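PDB 2HO1: type IV pilus assembly protein PilF from Pseudomonas aeruginosa, which is required for type IV pilus biogenesis, binding the secretin subunit PilQ and promoting its outer-membrane localization and assembly into dodecameric secretins. Local coordinates for residues Glu190-Tyr198 with Ser211-Phe222. Sequence-based numbering, arbitrary orientation.
Sequences EYVPARQYY and SLLLGIRLAKVF
Tyr-198 and Leu-218 interlock as reciprocal knobs between helices 191-202 and 209-221. The Tyr-198 side chain enters the hole formed by Ser-211, Leu-214, Gly-215 and Leu-218, its CG swung anti to the backbone N (chi1 -171°), which brings the ring close against the glycine; Gly-215 CA meets it obliquely, 3.3 Å from Tyr-198 CZ. At the far end, Tyr-198 OH donates a 2.6 Å hydrogen bond to Ser-211 O. This donor stands well above the carbonyl plane, while the helical N-H of Gly-215 reaches the same oxygen from the opposite face, so the buried carbonyl is gripped twice. In return, Leu-218 fills the hole among Tyr-191, Ala-194, Arg-195 and Tyr-198; Leu-218 CD1 lies 3.7 Å from Tyr-198 CB, and its CD2 turns to the methyl of Ala-194.

Toward the C-terminal end of helix 209-221, Tyr-191 and Phe-222 supply the rings. Val-221 CG1 sits over one face of the Tyr-191 ring, off-centre and nearest Tyr-191 CG at 3.7 Å. Phe-222, just past the helix, packs the edge of its ring against the backbone of Tyr-191 and Val-192. The extended Arg-195 chain runs over one face, placing Arg-195 CD 3.5 Å from the Phe-222 ring centroid in a CH-pi contact. The Arg-195 guanidinium continues over the ring as a cation-pi partner, Arg-195 CZ 4.2 Å from the Phe-222 ring centroid, with the two planes inclined by 40°.

Farther out, Gln-207 bonds both Tyr-198 OH and Ser-211 OG, Phe-201 meets the Tyr-198 ring edge-to-face, and Tyr-231 of helix 225-238 touches Tyr-198. Leu-185 of helix 175-187 backs Ala-194. The axes of segments 191-198 and 211-221 approach to 10.6 Å, with 135° between their N-to-C directions; this knobs-into-holes packing joins the assigned fifth and sixth TPR motifs of the tetratricopeptide-repeat superhelix.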
loop_
_atom_site.group_PDB
_atom_site.type_symbol
_atom_site.label_atom_id
_atom_site.label_comp_id
_atom_site.label_asym_id
_atom_site.label_seq_id
_atom_site.Cartn_x
_atom_site.Cartn_y
_atom_site.Cartn_z
ATOM N N GLU A 190 -17.762 -5.419 20.314
ATOM C CA GLU A 190 -18.753 -5.220 19.257
ATOM C C GLU A 190 -19.387 -6.579 18.963
ATOM O O GLU A 190 -19.292 -7.087 17.840
ATOM C CB GLU A 190 -18.061 -4.724 17.990
ATOM C CG GLU A 190 -17.700 -3.259 17.952
ATOM C CD GLU A 190 -18.897 -2.399 17.587
ATOM O OE1 GLU A 190 -19.719 -2.118 18.490
ATOM O OE2 GLU A 190 -19.018 -2.023 16.393
ATOM N N TYR A 191 -20.050 -7.151 19.967
ATOM C CA TYR A 191 -20.651 -8.476 19.868
ATOM C C TYR A 191 -21.544 -8.836 18.703
ATOM O O TYR A 191 -21.455 -9.951 18.203
ATOM C CB TYR A 191 -21.393 -8.809 21.159
ATOM C CG TYR A 191 -20.534 -8.663 22.384
ATOM C CD1 TYR A 191 -19.371 -9.420 22.542
ATOM C CD2 TYR A 191 -20.861 -7.744 23.377
ATOM C CE1 TYR A 191 -18.559 -9.263 23.665
ATOM C CE2 TYR A 191 -20.056 -7.578 24.492
ATOM C CZ TYR A 191 -18.914 -8.342 24.628
ATOM O OH TYR A 191 -18.145 -8.189 25.745
ATOM N N VAL A 192 -22.416 -7.939 18.260
ATOM C CA VAL A 192 -23.291 -8.312 17.156
ATOM C C VAL A 192 -22.525 -8.456 15.859
ATOM O O VAL A 192 -22.739 -9.405 15.107
ATOM C CB VAL A 192 -24.474 -7.308 16.988
ATOM C CG1 VAL A 192 -25.330 -7.685 15.773
ATOM C CG2 VAL A 192 -25.332 -7.347 18.235
ATOM N N PRO A 193 -21.637 -7.499 15.547
ATOM C CA PRO A 193 -20.895 -7.669 14.292
ATOM C C PRO A 193 -19.986 -8.911 14.443
ATOM O O PRO A 193 -19.808 -9.680 13.501
ATOM C CB PRO A 193 -20.075 -6.383 14.189
ATOM C CG PRO A 193 -20.831 -5.414 14.996
ATOM C CD PRO A 193 -21.344 -6.202 16.169
ATOM N N ALA A 194 -19.433 -9.091 15.639
ATOM C CA ALA A 194 -18.544 -10.224 15.921
ATOM C C ALA A 194 -19.243 -11.532 15.604
ATOM O O ALA A 194 -18.742 -12.367 14.852
ATOM C CB ALA A 194 -18.121 -10.204 17.387
ATOM N N ARG A 195 -20.422 -11.686 16.195
ATOM C CA ARG A 195 -21.244 -12.866 16.018
ATOM C C ARG A 195 -21.554 -13.089 14.561
ATOM O O ARG A 195 -21.541 -14.209 14.053
ATOM C CB ARG A 195 -22.543 -12.685 16.778
ATOM C CG ARG A 195 -23.524 -13.801 16.536
ATOM C CD ARG A 195 -24.733 -13.642 17.407
ATOM N NE ARG A 195 -25.420 -14.914 17.549
ATOM C CZ ARG A 195 -26.601 -15.049 18.132
ATOM N NH1 ARG A 195 -27.220 -13.978 18.617
ATOM N NH2 ARG A 195 -27.151 -16.255 18.245
ATOM N N GLN A 196 -21.852 -12.005 13.874
ATOM C CA GLN A 196 -22.163 -12.111 12.469
ATOM C C GLN A 196 -21.020 -12.712 11.698
ATOM O O GLN A 196 -21.225 -13.644 10.921
ATOM C CB GLN A 196 -22.495 -10.745 11.901
ATOM C CG GLN A 196 -23.848 -10.234 12.347
ATOM C CD GLN A 196 -24.185 -8.928 11.699
ATOM O OE1 GLN A 196 -23.695 -7.868 12.120
ATOM N NE2 GLN A 196 -25.007 -8.984 10.645
ATOM N N TYR A 197 -19.813 -12.181 11.905
ATOM C CA TYR A 197 -18.650 -12.693 11.201
ATOM C C TYR A 197 -18.348 -14.121 11.653
ATOM O O TYR A 197 -17.910 -14.952 10.862
ATOM C CB TYR A 197 -17.441 -11.770 11.423
ATOM C CG TYR A 197 -17.421 -10.581 10.485
ATOM C CD1 TYR A 197 -17.071 -10.729 9.146
ATOM C CD2 TYR A 197 -17.778 -9.308 10.936
ATOM C CE1 TYR A 197 -17.077 -9.638 8.276
ATOM C CE2 TYR A 197 -17.782 -8.210 10.083
ATOM C CZ TYR A 197 -17.429 -8.375 8.756
ATOM O OH TYR A 197 -17.375 -7.266 7.919
ATOM N N TYR A 198 -18.601 -14.410 12.921
ATOM C CA TYR A 198 -18.357 -15.755 13.409
ATOM C C TYR A 198 -19.265 -16.739 12.668
ATOM O O TYR A 198 -18.807 -17.753 12.129
ATOM C CB TYR A 198 -18.640 -15.867 14.896
ATOM C CG TYR A 198 -18.186 -17.192 15.437
ATOM C CD1 TYR A 198 -19.042 -18.301 15.438
ATOM C CD2 TYR A 198 -16.887 -17.353 15.930
ATOM C CE1 TYR A 198 -18.618 -19.536 15.925
ATOM C CE2 TYR A 198 -16.448 -18.574 16.411
ATOM C CZ TYR A 198 -17.313 -19.667 16.409
ATOM O OH TYR A 198 -16.863 -20.885 16.882
ATOM N N SER A 211 -11.157 -21.197 17.708
ATOM C CA SER A 211 -12.487 -20.820 17.272
ATOM C C SER A 211 -13.624 -21.372 18.126
ATOM O O SER A 211 -14.659 -20.708 18.269
ATOM C CB SER A 211 -12.704 -21.164 15.798
ATOM O OG SER A 211 -12.666 -22.544 15.556
ATOM N N LEU A 212 -13.439 -22.559 18.705
ATOM C CA LEU A 212 -14.472 -23.143 19.560
ATOM C C LEU A 212 -14.623 -22.261 20.790
ATOM O O LEU A 212 -15.742 -21.966 21.211
ATOM C CB LEU A 212 -14.118 -24.593 19.980
ATOM C CG LEU A 212 -14.257 -25.619 18.848
ATOM C CD1 LEU A 212 -13.590 -26.936 19.224
ATOM C CD2 LEU A 212 -15.743 -25.818 18.515
ATOM N N LEU A 213 -13.507 -21.812 21.349
ATOM C CA LEU A 213 -13.567 -20.971 22.535
ATOM C C LEU A 213 -14.211 -19.614 22.226
ATOM O O LEU A 213 -14.974 -19.076 23.045
ATOM C CB LEU A 213 -12.180 -20.760 23.112
ATOM C CG LEU A 213 -12.165 -19.951 24.410
ATOM C CD1 LEU A 213 -12.862 -20.732 25.526
ATOM C CD2 LEU A 213 -10.741 -19.645 24.794
ATOM N N LEU A 214 -13.908 -19.067 21.049
ATOM C CA LEU A 214 -14.472 -17.780 20.647
ATOM C C LEU A 214 -15.981 -17.947 20.502
ATOM O O LEU A 214 -16.749 -17.091 20.945
ATOM C CB LEU A 214 -13.856 -17.291 19.317
ATOM C CG LEU A 214 -14.466 -16.043 18.637
ATOM C CD1 LEU A 214 -14.491 -14.862 19.625
ATOM C CD2 LEU A 214 -13.656 -15.676 17.375
ATOM N N GLY A 215 -16.398 -19.046 19.874
ATOM C CA GLY A 215 -17.815 -19.310 19.686
ATOM C C GLY A 215 -18.513 -19.534 21.019
ATOM O O GLY A 215 -19.662 -19.141 21.218
ATOM N N ILE A 216 -17.818 -20.194 21.936
ATOM C CA ILE A 216 -18.354 -20.436 23.263
ATOM C C ILE A 216 -18.573 -19.114 23.973
ATOM O O ILE A 216 -19.647 -18.864 24.514
ATOM C CB ILE A 216 -17.423 -21.318 24.105
ATOM C CG1 ILE A 216 -17.565 -22.785 23.697
ATOM C CG2 ILE A 216 -17.725 -21.144 25.582
ATOM C CD1 ILE A 216 -16.465 -23.671 24.221
ATOM N N ARG A 217 -17.564 -18.247 23.973
ATOM C CA ARG A 217 -17.712 -16.953 24.637
ATOM C C ARG A 217 -18.778 -16.062 23.967
ATOM O O ARG A 217 -19.414 -15.245 24.642
ATOM C CB ARG A 217 -16.363 -16.232 24.698
ATOM C CG ARG A 217 -15.363 -16.882 25.656
ATOM C CD ARG A 217 -13.963 -16.399 25.386
ATOM N NE ARG A 217 -12.991 -16.801 26.404
ATOM C CZ ARG A 217 -11.671 -16.647 26.261
ATOM N NH1 ARG A 217 -11.173 -16.121 25.139
ATOM N NH2 ARG A 217 -10.840 -17.027 27.225
ATOM N N LEU A 218 -18.984 -16.224 22.660
ATOM C CA LEU A 218 -19.998 -15.435 21.970
ATOM C C LEU A 218 -21.385 -15.946 22.348
ATOM O O LEU A 218 -22.301 -15.149 22.581
ATOM C CB LEU A 218 -19.818 -15.484 20.449
ATOM C CG LEU A 218 -18.786 -14.500 19.871
ATOM C CD1 LEU A 218 -18.683 -14.669 18.358
ATOM C CD2 LEU A 218 -19.188 -13.070 20.217
ATOM N N ALA A 219 -21.543 -17.269 22.412
ATOM C CA ALA A 219 -22.822 -17.881 22.790
ATOM C C ALA A 219 -23.240 -17.359 24.167
ATOM O O ALA A 219 -24.391 -16.980 24.385
ATOM C CB ALA A 219 -22.682 -19.400 22.827
ATOM N N LYS A 220 -22.286 -17.335 25.093
ATOM C CA LYS A 220 -22.549 -16.854 26.440
ATOM C C LYS A 220 -23.097 -15.433 26.420
ATOM O O LYS A 220 -23.989 -15.095 27.197
ATOM C CB LYS A 220 -21.276 -16.899 27.283
ATOM C CG LYS A 220 -20.784 -18.309 27.618
ATOM C CD LYS A 220 -19.633 -18.228 28.613
ATOM C CE LYS A 220 -19.331 -19.577 29.228
ATOM N NZ LYS A 220 -18.652 -19.409 30.542
ATOM N N VAL A 221 -22.564 -14.600 25.532
ATOM C CA VAL A 221 -23.022 -13.221 25.420
ATOM C C VAL A 221 -24.466 -13.166 24.915
ATOM O O VAL A 221 -25.267 -12.365 25.394
ATOM C CB VAL A 221 -22.098 -12.406 24.469
ATOM C CG1 VAL A 221 -22.787 -11.126 24.017
ATOM C CG2 VAL A 221 -20.804 -12.061 25.193
ATOM N N PHE A 222 -24.794 -14.028 23.959
ATOM C CA PHE A 222 -26.136 -14.072 23.393
ATOM C C PHE A 222 -26.974 -15.184 24.011
ATOM O O PHE A 222 -27.848 -15.764 23.348
ATOM C CB PHE A 222 -26.054 -14.270 21.884
ATOM C CG PHE A 222 -25.464 -13.103 21.159
ATOM C CD1 PHE A 222 -26.276 -12.065 20.713
ATOM C CD2 PHE A 222 -24.092 -13.035 20.921
ATOM C CE1 PHE A 222 -25.732 -10.979 20.039
ATOM C CE2 PHE A 222 -23.540 -11.955 20.252
ATOM C CZ PHE A 222 -24.364 -10.921 19.807
#